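Local coordinates for protein alpha-1,3-glucanase (Streptomyces thermodiastaticus, PDB 7C7D) that hydrolyses the alpha-1,3-glucosidic linkages of alpha-1,3-glucan, acting as a thermostable endo-type glycosidase of family GH87, at residues I407-Y410 with D414-V417; V458-I463 with M471-V476; L57-V62 with D368-N373; T529-A534 with S576-T581. All blocks are in the same frame, centred on the assembly; numbering follows the deposited sequence.

Interaction 1: I407-Y410 with D414-V417; sequences IAIY and DITV
Strands 407-410 and 415-417 run nearly antiparallel, their axes at 166° and 9.5 Å apart at closest approach, so that they face each other through side chains instead of backbone bonds. Ile407 stands opposite Val417 and Ile409 opposite Ile415, and all four residues turn their CB atoms into the space between the strands. At the first pair the side chains meet tip to tip: CD1 of Ile407 reaches CG1 of Val417 at 3.8 Å. The extended chain of Ile407 (chi2 178°) carries CD1 out to this point. Ile409 is folded differently, with chi2 at -59°, which turns CD1 across the strand, to lie 3.9 Å from CG2 of Val417 and 4.0 Å from CG2 of Ile415. Its CG1 also packs on CG2 of Val417 at 3.8 Å, while its CG2 meets CG2 of Ile415 at 4.0 Å. Ile409 thus slides past each partner and fits between them, and Val417 divides its two methyls, CG1 going to Ile407 and CG2 to Ile409. Phe393 of strand 392-394 lies against both Ile407 and Ile409, and Ile432 and Ile434 of strand 432-435 touch Val417 and Ile409, continuing the apolar filling into the coils before and after. Strand 407-410 takes its backbone bonds from Leu379, Met381, Gly431 and Ala433, within its own parallel sheet. The contact itself is therefore wholly apolar: branched aliphatic groups at van der Waals distance join two faces of the right-handed parallel beta-helix through its buried interior.

Interaction 2: V458-I463 with M471-V476; sequences VRTGAI and MGALRV
Ala462 and Met471 form an antiparallel hydrogen-bonded pair. The N of Met471 donates to the O of Ala462 at 2.8 Å with an N-H...O angle of 162°, and the N of Ala462 returns a longer bond of 3.1 Å to the O of Met471. Both donors stand somewhat tilted from the carbonyl planes they address. Next to this pair Gly461 presses its CA to 3.2 Å from the O of Met471; its backbone angles suit a residue without CB, and this close approach leaves little room for one. Further along, OG1 of Thr460 lies 3.1 Å from CB of Ala473, placed there by a chi1 of 70° that sets the hydroxyl between the backbone N and carbonyl carbon.

Outside this shell, Thr425 OG1 binds the N of Gly461, while Gly472 is held through its N by Glu503 and through its O by Ser430. Ser430 also bonds NH1 of Arg475, whose NE makes a salt bridge to Asp477. The short hairpin of strands 462-464 and 469-471 thus projects from the beta-helix between strand 449-458, which leads into it, and strand 474-477, which lies between strands 432-435 and 502-505.

Interaction 3: L57-V62 with D368-N373; sequences LPFTSV and DNFLRN
An edge-to-face aromatic contact joins two domains here: Phe59, on the first strand of the N-terminal beta domain, drives its edge into the face of Phe370 on strand 365-372 of the beta-helix. The ring planes stand at 84° with centroids 5.0 Å apart. CZ of Phe59 does the touching, poised over the centre of the Phe370 ring and 3.7 Å from its CG. A chi1 of 179° at Phe370 turns CG anti to the backbone N and extends the ring out from its strand to receive that edge. Leu57 crosses the same side chain at about a right angle, its CD2 3.9 Å from CB of Phe370. Arg372 packs its guanidinium against Phe370, whose CZ lies over one guanidinium face. The charged end is held by the N-terminal domain: NH1 makes a salt bridge to Asp194 and a hydrogen bond to Asn164. Asp194 also bonds OG of Ser61, which sits at the guanidinium edge 3.9 Å from NH2, too far for a bond of its own. Shared in this way, Asp194 fixes the position of the guanidinium. The arrangement is an interdomain interface of the GH87 catalytic unit, a beta-sandwich-like domain docked on the outer side of a parallel beta-helix, with the side chain of Arg372 about 9 Å from the calcium ion.

Interaction 4: T529-A534 with S576-T581; sequences TVVVQA and SGWDTT
Trp578 fills the tight side of this contact, packing its side chain against Val531 and Val532 at the corner the chain turns at Val531. CG2 of Val532 comes to 3.6 Å from CZ3 of the indole, meeting its six-membered ring obliquely. At the other end CG2 of Val531 touches CB of Trp578 at 3.7 Å. CG1 of Val531 lies over one indole face, displaced toward the rim and 4.1 Å from CD2, a looser fit. The two valines share the same rotamer, with CG1 anti to the backbone N (chi1 177° in both), but the bend at Val531 lets them meet different parts of Trp578. A chi1 of 58° swings the indole back over its own backbone and toward both. The polar edge is satisfied beyond the pair, NE1 donating to the O of Val545.

On the other side the loop is open: Gly577, Asp579, Thr580 and Thr581 are exposed, and the last three touch a crystal neighbour. A weak backbone bond runs from N of Thr580 to O of Trp578, and OG1 of Thr580 is tied to N of Gly554. Trp578 also rests on Ile555 of strand 553-557, while Val531 packs on Ala547 and Thr550 and Val532 on Phe542, all of strand 538-550. The loop following strand 567-571 thereby folds over the last coils of the beta-helix, beside strands 530-534, 538-550 and 553-557.

In the fold
Interactions 1, 2 and 4 follow the beta-helix along its length, while interaction 3 ties another domain to it. Those three reach the parallel sheet that contains strands 407-410, 474-477 and 530-534: interaction 1 is aliphatic and lies in the helix interior, interaction 2 relies on backbone bonds at a hairpin leaving the coil, and interaction 4 sets a tryptophan from the C-terminal loop against valines near the end of the stack. Interaction 3 instead joins segments more than 300 residues apart, with aromatic packing beside a charged cluster. The touching residues of interactions 1 and 4 are all buried, though the loop around Trp578 is largely exposed; interactions 2 and 3 mix buried with partly exposed residues.

Interaction 1: I407-Y410 with D414-V417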
loop_
_atom_site.group_PDB
_atom_site.type_symbol
_atom_site.label_atom_id
_atom_site.label_comp_id
_atom_site.label_asym_id
_atom_site.label_seq_id
_atom_site.Cartn_x
_atom_site.Cartn_y
_atom_site.Cartn_z
ATOM N N ILE A 407 -1.558 5.721 -3.857
ATOM C CA ILE A 407 -2.283 5.257 -5.032
ATOM C C ILE A 407 -1.837 6.086 -6.226
ATOM O O ILE A 407 -1.819 7.319 -6.154
ATOM C CB ILE A 407 -3.809 5.365 -4.851
ATOM C CG1 ILE A 407 -4.275 4.364 -3.796
ATOM C CG2 ILE A 407 -4.518 5.173 -6.191
ATOM C CD1 ILE A 407 -5.765 4.403 -3.474
ATOM N N ALA A 408 -1.480 5.412 -7.320
ATOM C CA ALA A 408 -1.087 6.088 -8.551
ATOM C C ALA A 408 -1.926 5.565 -9.703
ATOM O O ALA A 408 -1.964 4.354 -9.953
ATOM C CB ALA A 408 0.393 5.857 -8.858
ATOM N N ILE A 409 -2.584 6.478 -10.413
ATOM C CA ILE A 409 -3.333 6.157 -11.619
ATOM C C ILE A 409 -2.599 6.800 -12.783
ATOM O O ILE A 409 -2.638 8.026 -12.947
ATOM C CB ILE A 409 -4.776 6.675 -11.548
ATOM C CG1 ILE A 409 -5.462 6.234 -10.243
ATOM C CG2 ILE A 409 -5.548 6.257 -12.798
ATOM C CD1 ILE A 409 -5.534 4.735 -10.032
ATOM N N TYR A 410 -1.927 5.985 -13.597
ATOM C CA TYR A 410 -1.224 6.474 -14.782
ATOM C C TYR A 410 -2.075 6.109 -15.992
ATOM O O TYR A 410 -2.082 4.958 -16.437
ATOM C CB TYR A 410 0.169 5.862 -14.894
ATOM C CG TYR A 410 1.039 6.001 -13.669
ATOM C CD1 TYR A 410 1.631 7.216 -13.324
ATOM C CD2 TYR A 410 1.298 4.894 -12.871
ATOM C CE1 TYR A 410 2.444 7.315 -12.181
ATOM C CE2 TYR A 410 2.098 4.979 -11.755
ATOM C CZ TYR A 410 2.669 6.177 -11.412
ATOM O OH TYR A 410 3.465 6.218 -10.287
ATOM N N ASP A 414 -12.221 6.048 -17.115
ATOM C CA ASP A 414 -13.348 5.843 -16.207
ATOM C C ASP A 414 -12.909 5.078 -14.957
ATOM O O ASP A 414 -13.405 3.994 -14.646
ATOM C CB ASP A 414 -14.529 5.161 -16.913
ATOM C CG ASP A 414 -15.198 6.063 -17.931
ATOM O OD1 ASP A 414 -15.079 7.303 -17.825
ATOM O OD2 ASP A 414 -15.850 5.534 -18.851
ATOM N N ILE A 415 -11.963 5.673 -14.242
ATOM C CA ILE A 415 -11.337 5.073 -13.070
ATOM C C ILE A 415 -11.905 5.726 -11.817
ATOM O O ILE A 415 -12.130 6.943 -11.784
ATOM C CB ILE A 415 -9.807 5.278 -13.136
ATOM C CG1 ILE A 415 -9.216 4.679 -14.415
ATOM C CG2 ILE A 415 -9.126 4.744 -11.888
ATOM C CD1 ILE A 415 -9.523 3.233 -14.604
ATOM N N THR A 416 -12.097 4.927 -10.768
ATOM C CA THR A 416 -12.576 5.420 -9.484
ATOM C C THR A 416 -11.570 5.105 -8.385
ATOM O O THR A 416 -11.105 3.966 -8.264
ATOM C CB THR A 416 -13.939 4.806 -9.158
ATOM O OG1 THR A 416 -14.885 5.232 -10.145
ATOM C CG2 THR A 416 -14.428 5.253 -7.786
ATOM N N VAL A 417 -11.253 6.116 -7.581
ATOM C CA VAL A 417 -10.422 5.982 -6.390
ATOM C C VAL A 417 -11.266 6.549 -5.257
ATOM O O VAL A 417 -11.439 7.771 -5.164
ATOM C CB VAL A 417 -9.095 6.743 -6.543
ATOM C CG1 VAL A 417 -8.278 6.674 -5.261
ATOM C CG2 VAL A 417 -8.296 6.196 -7.718
#

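Interaction 2: V458-I463 with M471-V476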
loop_
_atom_site.group_PDB
_atom_site.type_symbol
_atom_site.label_atom_id
_atom_site.label_comp_id
_atom_site.label_asym_id
_atom_site.label_seq_id
_atom_site.Cartn_x
_atom_site.Cartn_y
_atom_site.Cartn_z
ATOM N N VAL A 458 -3.260 11.365 5.153
ATOM C CA VAL A 458 -2.703 11.774 6.442
ATOM C C VAL A 458 -1.179 11.756 6.346
ATOM O O VAL A 458 -0.583 10.706 6.069
ATOM C CB VAL A 458 -3.181 10.849 7.570
ATOM C CG1 VAL A 458 -2.622 11.312 8.909
ATOM C CG2 VAL A 458 -4.712 10.782 7.607
ATOM N N ARG A 459 -0.547 12.906 6.572
ATOM C CA ARG A 459 0.913 13.011 6.528
ATOM C C ARG A 459 1.470 12.499 5.196
ATOM O O ARG A 459 2.431 11.724 5.154
ATOM C CB ARG A 459 1.574 12.308 7.723
ATOM C CG ARG A 459 1.211 12.926 9.084
ATOM C CD ARG A 459 1.891 12.194 10.259
ATOM N NE ARG A 459 1.547 10.775 10.238
ATOM C CZ ARG A 459 0.458 10.257 10.800
ATOM N NH1 ARG A 459 -0.362 11.028 11.504
ATOM N NH2 ARG A 459 0.179 8.971 10.653
ATOM N N THR A 460 0.854 12.941 4.099
ATOM C CA THR A 460 1.280 12.586 2.753
ATOM C C THR A 460 1.819 13.805 2.014
ATOM O O THR A 460 1.468 14.952 2.317
ATOM C CB THR A 460 0.161 11.906 1.939
ATOM O OG1 THR A 460 -0.874 12.843 1.599
ATOM C CG2 THR A 460 -0.418 10.707 2.690
ATOM N N GLY A 461 2.651 13.531 1.015
ATOM C CA GLY A 461 3.478 14.515 0.349
ATOM C C GLY A 461 4.900 14.500 0.892
ATOM O O GLY A 461 5.171 14.033 2.002
ATOM N N ALA A 462 5.830 15.017 0.091
ATOM C CA ALA A 462 7.246 14.888 0.434
ATOM C C ALA A 462 8.089 15.719 -0.521
ATOM O O ALA A 462 7.694 15.977 -1.661
ATOM C CB ALA A 462 7.712 13.430 0.366
ATOM N N ILE A 463 9.277 16.105 -0.050
ATOM C CA ILE A 463 10.260 16.736 -0.925
ATOM C C ILE A 463 10.753 15.719 -1.940
ATOM O O ILE A 463 11.185 14.620 -1.574
ATOM C CB ILE A 463 11.446 17.280 -0.111
ATOM C CG1 ILE A 463 10.989 18.376 0.838
ATOM C CG2 ILE A 463 12.554 17.783 -1.037
ATOM C CD1 ILE A 463 10.713 19.691 0.155
ATOM N N MET A 471 6.175 17.354 -3.576
ATOM C CA MET A 471 4.937 16.803 -4.087
ATOM C C MET A 471 3.882 16.910 -2.996
ATOM O O MET A 471 4.169 16.731 -1.810
ATOM C CB MET A 471 5.118 15.351 -4.533
ATOM C CG MET A 471 5.276 15.193 -6.044
ATOM S SD MET A 471 6.039 13.640 -6.538
ATOM C CE MET A 471 7.673 13.879 -5.945
ATOM N N GLY A 472 2.656 17.238 -3.411
ATOM C CA GLY A 472 1.571 17.411 -2.469
ATOM C C GLY A 472 0.872 16.108 -2.118
ATOM O O GLY A 472 1.171 15.034 -2.645
ATOM N N ALA A 473 -0.088 16.228 -1.197
ATOM C CA ALA A 473 -0.864 15.073 -0.763
ATOM C C ALA A 473 -1.629 14.440 -1.918
ATOM O O ALA A 473 -1.680 13.208 -2.036
ATOM C CB ALA A 473 -1.830 15.485 0.346
ATOM N N LEU A 474 -2.253 15.256 -2.760
ATOM C CA LEU A 474 -3.003 14.754 -3.901
ATOM C C LEU A 474 -2.551 15.562 -5.100
ATOM O O LEU A 474 -2.635 16.792 -5.078
ATOM C CB LEU A 474 -4.513 14.929 -3.678
ATOM C CG LEU A 474 -5.477 14.255 -4.653
ATOM C CD1 LEU A 474 -6.829 14.069 -3.984
ATOM C CD2 LEU A 474 -5.624 15.046 -5.939
ATOM N N ARG A 475 -2.064 14.892 -6.138
ATOM C CA ARG A 475 -1.642 15.619 -7.322
ATOM C C ARG A 475 -2.346 15.135 -8.578
ATOM O O ARG A 475 -2.663 13.950 -8.728
ATOM C CB ARG A 475 -0.122 15.633 -7.516
ATOM C CG ARG A 475 0.485 14.396 -8.128
ATOM C CD ARG A 475 1.979 14.644 -8.395
ATOM N NE ARG A 475 2.572 13.548 -9.152
ATOM C CZ ARG A 475 2.990 12.413 -8.605
ATOM N NH1 ARG A 475 2.924 12.227 -7.291
ATOM N NH2 ARG A 475 3.488 11.460 -9.383
ATOM N N VAL A 476 -2.597 16.093 -9.469
ATOM C CA VAL A 476 -2.983 15.842 -10.852
ATOM C C VAL A 476 -1.814 16.302 -11.706
ATOM O O VAL A 476 -1.378 17.457 -11.602
ATOM C CB VAL A 476 -4.283 16.566 -11.236
ATOM C CG1 VAL A 476 -4.657 16.243 -12.680
ATOM C CG2 VAL A 476 -5.410 16.180 -10.286
#

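Interaction 3: L57-V62 with D368-N373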
loop_
_atom_site.group_PDB
_atom_site.type_symbol
_atom_site.label_atom_id
_atom_site.label_comp_id
_atom_site.label_asym_id
_atom_site.label_seq_id
_atom_site.Cartn_x
_atom_site.Cartn_y
_atom_site.Cartn_z
ATOM N N LEU A 57 -11.532 -3.580 8.685
ATOM C CA LEU A 57 -10.520 -4.543 9.069
ATOM C C LEU A 57 -10.812 -5.120 10.445
ATOM O O LEU A 57 -11.231 -4.391 11.347
ATOM C CB LEU A 57 -9.139 -3.879 9.114
ATOM C CG LEU A 57 -8.636 -3.323 7.783
ATOM C CD1 LEU A 57 -7.543 -2.283 7.998
ATOM C CD2 LEU A 57 -8.133 -4.450 6.885
ATOM N N PRO A 58 -10.569 -6.415 10.639
ATOM C CA PRO A 58 -10.813 -7.044 11.943
ATOM C C PRO A 58 -9.649 -6.863 12.904
ATOM O O PRO A 58 -9.434 -7.706 13.778
ATOM C CB PRO A 58 -10.971 -8.522 11.568
ATOM C CG PRO A 58 -10.004 -8.677 10.416
ATOM C CD PRO A 58 -10.111 -7.389 9.631
ATOM N N PHE A 59 -8.874 -5.790 12.741
ATOM C CA PHE A 59 -7.785 -5.484 13.659
ATOM C C PHE A 59 -7.747 -3.989 13.936
ATOM O O PHE A 59 -8.267 -3.177 13.165
ATOM C CB PHE A 59 -6.410 -6.005 13.182
ATOM C CG PHE A 59 -5.833 -5.279 11.988
ATOM C CD1 PHE A 59 -5.109 -4.100 12.142
ATOM C CD2 PHE A 59 -5.961 -5.815 10.716
ATOM C CE1 PHE A 59 -4.554 -3.454 11.044
ATOM C CE2 PHE A 59 -5.408 -5.174 9.612
ATOM C CZ PHE A 59 -4.706 -3.991 9.776
ATOM N N THR A 60 -7.107 -3.635 15.049
ATOM C CA THR A 60 -6.864 -2.247 15.411
ATOM C C THR A 60 -5.382 -2.068 15.692
ATOM O O THR A 60 -4.778 -2.879 16.401
ATOM C CB THR A 60 -7.691 -1.855 16.634
ATOM O OG1 THR A 60 -9.075 -1.928 16.290
ATOM C CG2 THR A 60 -7.370 -0.438 17.073
ATOM N N SER A 61 -4.803 -1.013 15.131
ATOM C CA SER A 61 -3.391 -0.718 15.312
ATOM C C SER A 61 -3.192 0.214 16.496
ATOM O O SER A 61 -4.007 1.107 16.744
ATOM C CB SER A 61 -2.818 -0.073 14.052
ATOM O OG SER A 61 -2.961 -0.932 12.938
ATOM N N VAL A 62 -2.103 -0.001 17.227
ATOM C CA VAL A 62 -1.686 0.880 18.309
ATOM C C VAL A 62 -0.241 1.277 18.042
ATOM O O VAL A 62 0.639 0.409 17.949
ATOM C CB VAL A 62 -1.812 0.207 19.684
ATOM C CG1 VAL A 62 -1.379 1.176 20.783
ATOM C CG2 VAL A 62 -3.242 -0.275 19.916
ATOM N N ASP A 368 -11.082 -3.030 0.395
ATOM C CA ASP A 368 -10.988 -3.556 1.755
ATOM C C ASP A 368 -9.697 -4.332 1.997
ATOM O O ASP A 368 -9.687 -5.330 2.718
ATOM C CB ASP A 368 -12.220 -4.375 2.125
ATOM C CG ASP A 368 -13.436 -3.507 2.282
ATOM O OD1 ASP A 368 -13.438 -2.658 3.197
ATOM O OD2 ASP A 368 -14.370 -3.651 1.472
ATOM N N ASN A 369 -8.604 -3.864 1.398
ATOM C CA ASN A 369 -7.293 -4.437 1.634
ATOM C C ASN A 369 -6.473 -3.518 2.525
ATOM O O ASN A 369 -6.701 -2.307 2.587
ATOM C CB ASN A 369 -6.546 -4.647 0.316
ATOM C CG ASN A 369 -7.313 -5.532 -0.639
ATOM O OD1 ASN A 369 -7.391 -6.741 -0.450
ATOM N ND2 ASN A 369 -7.892 -4.930 -1.666
ATOM N N PHE A 370 -5.509 -4.122 3.213
ATOM C CA PHE A 370 -4.545 -3.399 4.031
ATOM C C PHE A 370 -3.163 -3.588 3.427
ATOM O O PHE A 370 -2.741 -4.730 3.196
ATOM C CB PHE A 370 -4.546 -3.921 5.469
ATOM C CG PHE A 370 -3.556 -3.226 6.353
ATOM C CD1 PHE A 370 -3.786 -1.928 6.767
ATOM C CD2 PHE A 370 -2.372 -3.846 6.734
ATOM C CE1 PHE A 370 -2.878 -1.264 7.562
ATOM C CE2 PHE A 370 -1.456 -3.180 7.534
ATOM C CZ PHE A 370 -1.708 -1.892 7.952
ATOM N N LEU A 371 -2.465 -2.476 3.183
ATOM C CA LEU A 371 -1.147 -2.482 2.556
ATOM C C LEU A 371 -0.189 -1.671 3.414
ATOM O O LEU A 371 -0.432 -0.484 3.664
ATOM C CB LEU A 371 -1.218 -1.896 1.142
ATOM C CG LEU A 371 -2.054 -2.721 0.149
ATOM C CD1 LEU A 371 -3.445 -2.109 -0.090
ATOM C CD2 LEU A 371 -1.299 -2.874 -1.160
ATOM N N ARG A 372 0.895 -2.313 3.875
ATOM C CA ARG A 372 1.928 -1.649 4.654
ATOM C C ARG A 372 3.292 -2.005 4.079
ATOM O O ARG A 372 3.558 -3.169 3.772
ATOM C CB ARG A 372 1.877 -2.090 6.125
ATOM C CG ARG A 372 3.011 -1.550 6.984
ATOM C CD ARG A 372 2.962 -2.092 8.410
ATOM N NE ARG A 372 1.917 -1.462 9.224
ATOM C CZ ARG A 372 1.219 -2.104 10.151
ATOM N NH1 ARG A 372 1.432 -3.392 10.370
ATOM N NH2 ARG A 372 0.289 -1.460 10.849
ATOM N N ASN A 373 4.164 -1.005 3.959
ATOM C CA ASN A 373 5.582 -1.235 3.646
ATOM C C ASN A 373 5.786 -1.823 2.244
ATOM O O ASN A 373 6.489 -2.821 2.061
ATOM C CB ASN A 373 6.281 -2.082 4.721
ATOM C CG ASN A 373 7.800 -2.070 4.598
ATOM O OD1 ASN A 373 8.397 -1.113 4.100
ATOM N ND2 ASN A 373 8.431 -3.139 5.079
#

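Interaction 4: T529-A534 with S576-T581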
loop_
_atom_site.group_PDB
_atom_site.type_symbol
_atom_site.label_atom_id
_atom_site.label_comp_id
_atom_site.label_asym_id
_atom_site.label_seq_id
_atom_site.Cartn_x
_atom_site.Cartn_y
_atom_site.Cartn_z
ATOM N N THR A 529 2.564 23.864 3.879
ATOM C CA THR A 529 2.777 25.002 2.993
ATOM C C THR A 529 1.458 25.572 2.475
ATOM O O THR A 529 0.875 26.449 3.118
ATOM C CB THR A 529 3.748 24.650 1.857
ATOM O OG1 THR A 529 3.255 23.524 1.128
ATOM C CG2 THR A 529 5.137 24.317 2.413
ATOM N N VAL A 530 0.972 25.087 1.332
ATOM C CA VAL A 530 -0.171 25.698 0.663
ATOM C C VAL A 530 -1.281 24.680 0.446
ATOM O O VAL A 530 -1.037 23.482 0.256
ATOM C CB VAL A 530 0.220 26.377 -0.670
ATOM C CG1 VAL A 530 1.207 27.506 -0.421
ATOM C CG2 VAL A 530 0.810 25.358 -1.646
ATOM N N VAL A 531 -2.521 25.176 0.441
ATOM C CA VAL A 531 -3.654 24.307 0.117
ATOM C C VAL A 531 -3.631 23.909 -1.357
ATOM O O VAL A 531 -3.926 22.758 -1.706
ATOM C CB VAL A 531 -4.981 24.969 0.538
ATOM C CG1 VAL A 531 -6.160 24.098 0.133
ATOM C CG2 VAL A 531 -4.975 25.197 2.042
ATOM N N VAL A 532 -3.268 24.839 -2.239
ATOM C CA VAL A 532 -3.206 24.597 -3.675
ATOM C C VAL A 532 -1.828 25.010 -4.172
ATOM O O VAL A 532 -1.448 26.185 -4.068
ATOM C CB VAL A 532 -4.296 25.352 -4.453
ATOM C CG1 VAL A 532 -4.123 25.121 -5.955
ATOM C CG2 VAL A 532 -5.682 24.913 -4.005
ATOM N N GLN A 533 -1.085 24.045 -4.718
ATOM C CA GLN A 533 0.220 24.270 -5.329
ATOM C C GLN A 533 0.015 24.094 -6.833
ATOM O O GLN A 533 -0.049 22.967 -7.328
ATOM C CB GLN A 533 1.219 23.267 -4.767
ATOM C CG GLN A 533 2.638 23.398 -5.294
ATOM C CD GLN A 533 3.569 22.373 -4.676
ATOM O OE1 GLN A 533 3.631 22.229 -3.452
ATOM N NE2 GLN A 533 4.296 21.653 -5.517
ATOM N N ALA A 534 -0.143 25.210 -7.547
ATOM C CA ALA A 534 -0.493 25.211 -8.965
ATOM C C ALA A 534 0.735 25.581 -9.787
ATOM O O ALA A 534 1.193 26.729 -9.760
ATOM C CB ALA A 534 -1.641 26.176 -9.245
ATOM N N SER A 576 -13.222 28.355 2.572
ATOM C CA SER A 576 -12.845 29.196 3.698
ATOM C C SER A 576 -11.492 28.770 4.242
ATOM O O SER A 576 -11.113 27.600 4.158
ATOM C CB SER A 576 -13.886 29.154 4.824
ATOM O OG SER A 576 -13.977 27.858 5.392
ATOM N N GLY A 577 -10.769 29.737 4.803
ATOM C CA GLY A 577 -9.515 29.474 5.470
ATOM C C GLY A 577 -8.293 29.466 4.584
ATOM O O GLY A 577 -7.180 29.281 5.096
ATOM N N TRP A 578 -8.451 29.666 3.278
ATOM C CA TRP A 578 -7.306 29.655 2.375
ATOM C C TRP A 578 -7.415 30.768 1.342
ATOM O O TRP A 578 -7.011 30.609 0.185
ATOM C CB TRP A 578 -7.081 28.275 1.744
ATOM C CG TRP A 578 -8.236 27.717 0.958
ATOM C CD1 TRP A 578 -9.421 27.236 1.457
ATOM C CD2 TRP A 578 -8.308 27.559 -0.465
ATOM N NE1 TRP A 578 -10.227 26.808 0.430
ATOM C CE2 TRP A 578 -9.568 26.992 -0.758
ATOM C CE3 TRP A 578 -7.436 27.851 -1.519
ATOM C CZ2 TRP A 578 -9.974 26.704 -2.060
ATOM C CZ3 TRP A 578 -7.840 27.567 -2.811
ATOM C CH2 TRP A 578 -9.101 26.997 -3.072
ATOM N N ASP A 579 -7.929 31.928 1.759
ATOM C CA ASP A 579 -8.189 33.053 0.856
ATOM C C ASP A 579 -6.980 33.953 0.670
ATOM O O ASP A 579 -7.118 35.170 0.550
ATOM C CB ASP A 579 -9.398 33.856 1.330
ATOM C CG ASP A 579 -10.236 34.390 0.175
ATOM O OD1 ASP A 579 -9.824 34.230 -0.996
ATOM O OD2 ASP A 579 -11.315 34.962 0.441
ATOM N N THR A 580 -5.786 33.373 0.636
ATOM C CA THR A 580 -4.555 34.111 0.421
ATOM C C THR A 580 -3.738 33.439 -0.670
ATOM O O THR A 580 -3.820 32.224 -0.876
ATOM C CB THR A 580 -3.711 34.194 1.700
ATOM O OG1 THR A 580 -3.277 32.880 2.071
ATOM C CG2 THR A 580 -4.503 34.836 2.842
ATOM N N THR A 581 -2.941 34.255 -1.350
ATOM C CA THR A 581 -2.045 33.821 -2.407
ATOM C C THR A 581 -0.619 34.186 -2.020
ATOM O O THR A 581 -0.358 35.299 -1.545
ATOM C CB THR A 581 -2.438 34.487 -3.723
ATOM O OG1 THR A 581 -3.780 34.108 -4.057
ATOM C CG2 THR A 581 -1.508 34.065 -4.838
#